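Local coordinates for putative uncharacterized protein (Archaeoglobus fulgidus, PDB 3VU0), which forms the C-terminal globular domain of an archaeal protein of the AglB family, with helices arranged around a small mixed beta-sheet, at residues A[42-45]-A[46-50]; A[139-142]-A[143-146]. One frame throughout, in Å; residues are numbered along the deposited sequence.

Contact 1: residues A[42-45]-A[46-50]; sequences NWIL and YVAKK
Leu45 and Tyr46 lie side by side and point the same way, the leucine serving as the bump and the tyrosine ring as the flat surface that receives it. Methyl CD1 of Leu45 sits 4.2 Å from the centroid of the Tyr46 ring and 26° off its normal, a CH-pi contact. With CG anti to its carbonyl carbon, Tyr46 is folded back along the helix, and its ring lies alongside the Asn42 side chain, amide and ring planes 27° apart, with CE2 3.5 Å from Asn42 OD1. The other leucine methyl, CD2, fits against Lys50 O at 3.5 Å, where the chain turns back after Lys49. This is a helix C-terminus worked out in detail: Trp43 O takes Val47 N at 2.7 Å and Ala48 N at 3.1 Å, the second bond spanning five residues, consistent with a wider last turn. Lys49 then adopts a left-handed backbone conformation, and Lys50 N returns to Ile44 O at 3.1 Å in a nearly straight bond (166°). Ile44 CG2 meets Lys50 CB at 4.1 Å, the two side chains crossing at about a right angle. On the inner side, Ile44 and Ala48 rest on Met14 of helix 5-17, while Trp43 and Val47 share Leu11. The bent Lys50 chain brings NZ back to Ala48 O at 2.9 Å, and Lys49 NZ likewise bonds Tyr46 O.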
ATOM      1  N   ASN A  42       6.058  11.395  -2.137  1.00 19.67           N
ATOM      2  CA  ASN A  42       7.067  12.260  -2.737  1.00 19.87           C
ATOM      3  C   ASN A  42       8.164  11.494  -3.459  1.00 19.36           C
ATOM      4  O   ASN A  42       8.678  11.955  -4.480  1.00 18.78           O
ATOM      5  CB  ASN A  42       7.684  13.185  -1.680  1.00 21.41           C
ATOM      6  CG  ASN A  42       6.707  14.242  -1.195  1.00 22.13           C
ATOM      7  OD1 ASN A  42       5.963  14.813  -1.987  1.00 24.19           O
ATOM      8  ND2 ASN A  42       6.713  14.514   0.105  1.00 22.87           N
ATOM      9  N   TRP A  43       8.526  10.327  -2.935  1.00 18.09           N
ATOM     10  CA  TRP A  43       9.558   9.512  -3.563  1.00 18.32           C
ATOM     11  C   TRP A  43       9.079   9.017  -4.921  1.00 18.23           C
ATOM     12  O   TRP A  43       9.792   9.102  -5.925  1.00 17.18           O
ATOM     13  CB  TRP A  43       9.907   8.303  -2.690  1.00 17.81           C
ATOM     14  CG  TRP A  43      10.852   8.591  -1.564  1.00 19.27           C
ATOM     15  CD1 TRP A  43      11.613   9.713  -1.390  1.00 19.49           C
ATOM     16  CD2 TRP A  43      11.194   7.704  -0.492  1.00 20.88           C
ATOM     17  NE1 TRP A  43      12.411   9.577  -0.280  1.00 19.62           N
ATOM     18  CE2 TRP A  43      12.175   8.352   0.290  1.00 21.05           C
ATOM     19  CE3 TRP A  43      10.768   6.419  -0.118  1.00 22.04           C
ATOM     20  CZ2 TRP A  43      12.740   7.760   1.425  1.00 21.27           C
ATOM     21  CZ3 TRP A  43      11.328   5.829   1.010  1.00 22.98           C
ATOM     22  CH2 TRP A  43      12.307   6.503   1.769  1.00 23.56           C
ATOM     23  N   ILE A  44       7.863   8.489  -4.944  1.00 16.96           N
ATOM     24  CA  ILE A  44       7.293   7.964  -6.169  1.00 18.18           C
ATOM     25  C   ILE A  44       7.068   9.076  -7.187  1.00 20.43           C
ATOM     26  O   ILE A  44       7.386   8.922  -8.370  1.00 19.31           O
ATOM     27  CB  ILE A  44       5.969   7.244  -5.869  1.00 17.45           C
ATOM     28  CG1 ILE A  44       6.246   6.050  -4.948  1.00 16.70           C
ATOM     29  CG2 ILE A  44       5.308   6.783  -7.163  1.00 18.13           C
ATOM     30  CD1 ILE A  44       4.997   5.337  -4.466  1.00 19.04           C
ATOM     31  N   LEU A  45       6.542  10.201  -6.717  1.00 20.87           N
ATOM     32  CA  LEU A  45       6.263  11.338  -7.585  1.00 24.43           C
ATOM     33  C   LEU A  45       7.523  12.022  -8.121  1.00 24.71           C
ATOM     34  O   LEU A  45       7.627  12.290  -9.318  1.00 26.38           O
ATOM     35  CB  LEU A  45       5.416  12.375  -6.837  1.00 25.15           C
ATOM     36  CG  LEU A  45       4.231  13.047  -7.548  1.00 25.75           C
ATOM     37  CD1 LEU A  45       4.058  14.443  -6.970  1.00 26.77           C
ATOM     38  CD2 LEU A  45       4.461  13.141  -9.049  1.00 26.27           C
ATOM     39  N   TYR A  46       8.483  12.293  -7.243  1.00 24.93           N
ATOM     40  CA  TYR A  46       9.699  12.992  -7.656  1.00 25.92           C
ATOM     41  C   TYR A  46      10.909  12.152  -8.042  1.00 24.97           C
ATOM     42  O   TYR A  46      11.769  12.620  -8.784  1.00 25.44           O
ATOM     43  CB  TYR A  46      10.090  14.009  -6.575  1.00 27.40           C
ATOM     44  CG  TYR A  46       9.002  15.036  -6.349  1.00 30.80           C
ATOM     45  CD1 TYR A  46       8.605  15.891  -7.376  1.00 31.47           C
ATOM     46  CD2 TYR A  46       8.326  15.112  -5.132  1.00 32.49           C
ATOM     47  CE1 TYR A  46       7.559  16.793  -7.199  1.00 33.26           C
ATOM     48  CE2 TYR A  46       7.279  16.011  -4.945  1.00 33.46           C
ATOM     49  CZ  TYR A  46       6.900  16.847  -5.982  1.00 34.04           C
ATOM     50  OH  TYR A  46       5.857  17.724  -5.808  1.00 34.47           O
ATOM     51  N   VAL A  47      10.989  10.922  -7.547  1.00 23.82           N
ATOM     52  CA  VAL A  47      12.115  10.066  -7.896  1.00 24.36           C
ATOM     53  C   VAL A  47      11.734   9.103  -9.017  1.00 25.16           C
ATOM     54  O   VAL A  47      12.497   8.909  -9.964  1.00 24.77           O
ATOM     55  CB  VAL A  47      12.611   9.250  -6.687  1.00 24.76           C
ATOM     56  CG1 VAL A  47      13.744   8.328  -7.115  1.00 25.95           C
ATOM     57  CG2 VAL A  47      13.080  10.190  -5.582  1.00 24.68           C
ATOM     58  N   ALA A  48      10.549   8.508  -8.909  1.00 23.89           N
ATOM     59  CA  ALA A  48      10.074   7.564  -9.917  1.00 23.38           C
ATOM     60  C   ALA A  48       9.355   8.296 -11.048  1.00 22.30           C
ATOM     61  O   ALA A  48       9.133   7.735 -12.121  1.00 21.04           O
ATOM     62  CB  ALA A  48       9.140   6.541  -9.272  1.00 21.79           C
ATOM     63  N   LYS A  49       8.992   9.551 -10.792  1.00 22.09           N
ATOM     64  CA  LYS A  49       8.309  10.387 -11.775  1.00 22.34           C
ATOM     65  C   LYS A  49       6.948   9.827 -12.176  1.00 20.90           C
ATOM     66  O   LYS A  49       6.584   9.844 -13.354  1.00 20.50           O
ATOM     67  CB  LYS A  49       9.179  10.554 -13.029  1.00 24.09           C
ATOM     68  CG  LYS A  49      10.599  11.031 -12.754  1.00 25.03           C
ATOM     69  CD  LYS A  49      10.611  12.391 -12.062  1.00 26.27           C
ATOM     70  CE  LYS A  49      12.034  12.836 -11.749  1.00 27.62           C
ATOM     71  NZ  LYS A  49      12.068  14.153 -11.040  1.00 28.26           N
ATOM     72  N   LYS A  50       6.195   9.341 -11.196  1.00 19.25           N
ATOM     73  CA  LYS A  50       4.877   8.781 -11.459  1.00 19.26           C
ATOM     74  C   LYS A  50       3.833   9.410 -10.541  1.00 20.09           C
ATOM     75  O   LYS A  50       4.106   9.672  -9.369  1.00 21.72           O
ATOM     76  CB  LYS A  50       4.908   7.261 -11.255  1.00 20.46           C
ATOM     77  CG  LYS A  50       5.967   6.551 -12.091  1.00 18.79           C
ATOM     78  CD  LYS A  50       5.551   6.479 -13.552  1.00 20.96           C
ATOM     79  CE  LYS A  50       6.700   6.030 -14.445  1.00 20.11           C
ATOM     80  NZ  LYS A  50       7.735   7.085 -14.583  1.00 22.00           N
TER

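Contact 2: residues A[139-142]-A[143-146]; sequences ENAT and NLTH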
ATOM      1  N   GLU A 139       0.610 -12.341   1.226  1.00 15.96           N
ATOM      2  CA  GLU A 139       0.310 -13.468   0.340  1.00 19.07           C
ATOM      3  C   GLU A 139       0.773 -13.270  -1.102  1.00 18.36           C
ATOM      4  O   GLU A 139       0.601 -14.158  -1.934  1.00 18.83           O
ATOM      5  CB  GLU A 139      -1.192 -13.766   0.333  1.00 19.73           C
ATOM      6  CG  GLU A 139      -1.788 -14.070   1.697  1.00 23.32           C
ATOM      7  CD  GLU A 139      -3.163 -14.706   1.594  1.00 24.37           C
ATOM      8  OE1 GLU A 139      -3.963 -14.269   0.740  1.00 27.12           O
ATOM      9  OE2 GLU A 139      -3.449 -15.638   2.372  1.00 26.90           O
ATOM     10  N   ASN A 140       1.354 -12.112  -1.398  1.00 17.55           N
ATOM     11  CA  ASN A 140       1.828 -11.819  -2.748  1.00 17.13           C
ATOM     12  C   ASN A 140       0.703 -11.858  -3.784  1.00 17.52           C
ATOM     13  O   ASN A 140       0.919 -12.245  -4.937  1.00 16.39           O
ATOM     14  CB  ASN A 140       2.940 -12.797  -3.150  1.00 17.55           C
ATOM     15  CG  ASN A 140       4.207 -12.610  -2.330  1.00 18.87           C
ATOM     16  OD1 ASN A 140       4.700 -11.492  -2.176  1.00 16.99           O
ATOM     17  ND2 ASN A 140       4.744 -13.709  -1.807  1.00 18.32           N
ATOM     18  N   ALA A 141      -0.490 -11.455  -3.356  1.00 17.37           N
ATOM     19  CA  ALA A 141      -1.675 -11.402  -4.207  1.00 19.30           C
ATOM     20  C   ALA A 141      -2.064 -12.733  -4.840  1.00 21.59           C
ATOM     21  O   ALA A 141      -2.835 -12.760  -5.801  1.00 22.25           O
ATOM     22  CB  ALA A 141      -1.483 -10.345  -5.298  1.00 18.96           C
ATOM     23  N   THR A 142      -1.551 -13.834  -4.302  1.00 24.00           N
ATOM     24  CA  THR A 142      -1.866 -15.148  -4.850  1.00 28.40           C
ATOM     25  C   THR A 142      -3.361 -15.453  -4.756  1.00 29.79           C
ATOM     26  O   THR A 142      -3.892 -16.239  -5.542  1.00 30.14           O
ATOM     27  CB  THR A 142      -1.085 -16.263  -4.124  1.00 29.20           C
ATOM     28  OG1 THR A 142      -1.390 -16.235  -2.723  1.00 33.28           O
ATOM     29  CG2 THR A 142       0.411 -16.076  -4.317  1.00 30.94           C
ATOM     30  N   ASN A 143      -4.036 -14.820  -3.800  1.00 29.70           N
ATOM     31  CA  ASN A 143      -5.465 -15.031  -3.602  1.00 29.55           C
ATOM     32  C   ASN A 143      -6.306 -13.822  -4.012  1.00 29.02           C
ATOM     33  O   ASN A 143      -7.382 -13.590  -3.465  1.00 29.13           O
ATOM     34  CB  ASN A 143      -5.740 -15.373  -2.137  1.00 30.58           C
ATOM     35  CG  ASN A 143      -5.149 -16.706  -1.730  1.00 33.38           C
ATOM     36  OD1 ASN A 143      -4.960 -16.976  -0.545  1.00 35.89           O
ATOM     37  ND2 ASN A 143      -4.865 -17.553  -2.712  1.00 34.08           N
ATOM     38  N   LEU A 144      -5.809 -13.051  -4.973  1.00 27.49           N
ATOM     39  CA  LEU A 144      -6.530 -11.879  -5.455  1.00 26.21           C
ATOM     40  C   LEU A 144      -6.806 -12.043  -6.942  1.00 26.81           C
ATOM     41  O   LEU A 144      -5.998 -12.615  -7.668  1.00 27.22           O
ATOM     42  CB  LEU A 144      -5.715 -10.608  -5.210  1.00 23.51           C
ATOM     43  CG  LEU A 144      -5.500 -10.237  -3.741  1.00 22.03           C
ATOM     44  CD1 LEU A 144      -4.548  -9.060  -3.634  1.00 17.60           C
ATOM     45  CD2 LEU A 144      -6.834  -9.907  -3.101  1.00 19.05           C
ATOM     46  N   THR A 145      -7.951 -11.546  -7.391  1.00 26.15           N
ATOM     47  CA  THR A 145      -8.328 -11.653  -8.795  1.00 27.18           C
ATOM     48  C   THR A 145      -7.887 -10.465  -9.641  1.00 25.17           C
ATOM     49  O   THR A 145      -7.507 -10.637 -10.799  1.00 24.74           O
ATOM     50  CB  THR A 145      -9.862 -11.807  -8.949  1.00 27.49           C
ATOM     51  OG1 THR A 145     -10.267 -13.079  -8.435  1.00 30.94           O
ATOM     52  CG2 THR A 145     -10.273 -11.707 -10.410  1.00 29.96           C
ATOM     53  N   HIS A 146      -7.937  -9.267  -9.061  1.00 23.55           N
ATOM     54  CA  HIS A 146      -7.587  -8.045  -9.790  1.00 22.44           C
ATOM     55  C   HIS A 146      -6.195  -7.477  -9.526  1.00 19.72           C
ATOM     56  O   HIS A 146      -5.883  -6.372  -9.972  1.00 19.44           O
ATOM     57  CB  HIS A 146      -8.618  -6.955  -9.490  1.00 27.15           C
ATOM     58  CG  HIS A 146     -10.037  -7.399  -9.657  1.00 30.73           C
ATOM     59  ND1 HIS A 146     -10.552  -7.810 -10.867  1.00 33.12           N
ATOM     60  CD2 HIS A 146     -11.048  -7.504  -8.762  1.00 32.16           C
ATOM     61  CE1 HIS A 146     -11.820  -8.148 -10.712  1.00 31.58           C
ATOM     62  NE2 HIS A 146     -12.146  -7.972  -9.444  1.00 32.67           N
TER
HETATM   63  O   HOH W   1      -3.649 -12.931  -1.657  1.00 19.83           O
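Ala141 and Leu144 are the ends of a type I beta turn that overlaps a type I' turn running from Glu139 to Thr142, and this double turn carries the chain away from helix 132-138 toward strand 147-153. Asn140 and Ala141 supply the two left-handed central positions of the first turn.

Backbone bonds close both turns. Thr142 N reaches Glu139 O at 3.2 Å, and Leu144 N reaches Ala141 O at 3.1 Å. One side chain reinforces the first closure. Thr142 OG1, set between its own N and carbonyl carbon by a chi1 of 58°, donates to Glu139 O at 3.0 Å from the same face as Thr142 N, so a single oxygen is gripped twice.

Water-mediated bonding joins the turns. One water donates to Glu139 OE1 at 2.8 Å and accepts from Asn143 N at 2.9 Å, giving the backbone N-H of Asn143 a partner and tying the carboxylate to the second turn.

The apolar contact lies on the buried side, where Leu144 also packs on Met132, Lys135 and Leu136 of helix 132-138, and its CD1 lies 3.7 Å from Ala141 CB.

The direct polar approach is of another kind. The side chains of Glu139 and Asn143 cross at about a right angle, with carboxylate and amide planes 84° apart. Glu139 OE1 and Asn143 OD1 are both acceptors, so their approach to 3.2 Å is no hydrogen bond and is probably mildly unfavourable.

How the contacts relate
Contacts 1 and 2 are two ways of ending a helix, each partly buried and each built within one continuous run of chain. Contact 1 finishes helix 41-46 and rests its inner face on helix 5-17; contact 2 follows helix 132-138 and leads into strand 147-153, an outermost strand of the sheet within this chain. Contact 1 comes first along the chain, and the two do not touch: their centres are 26 Å apart and their nearest atoms about 17 Å. In 42-50 an aromatic ring, aliphatic branches and lysine amines accompany the backbone bonds, whereas in 139-146 a hydroxyl, a carboxylate and a bound water do so, with one apolar pair, Ala141 and Leu144, on the inner side.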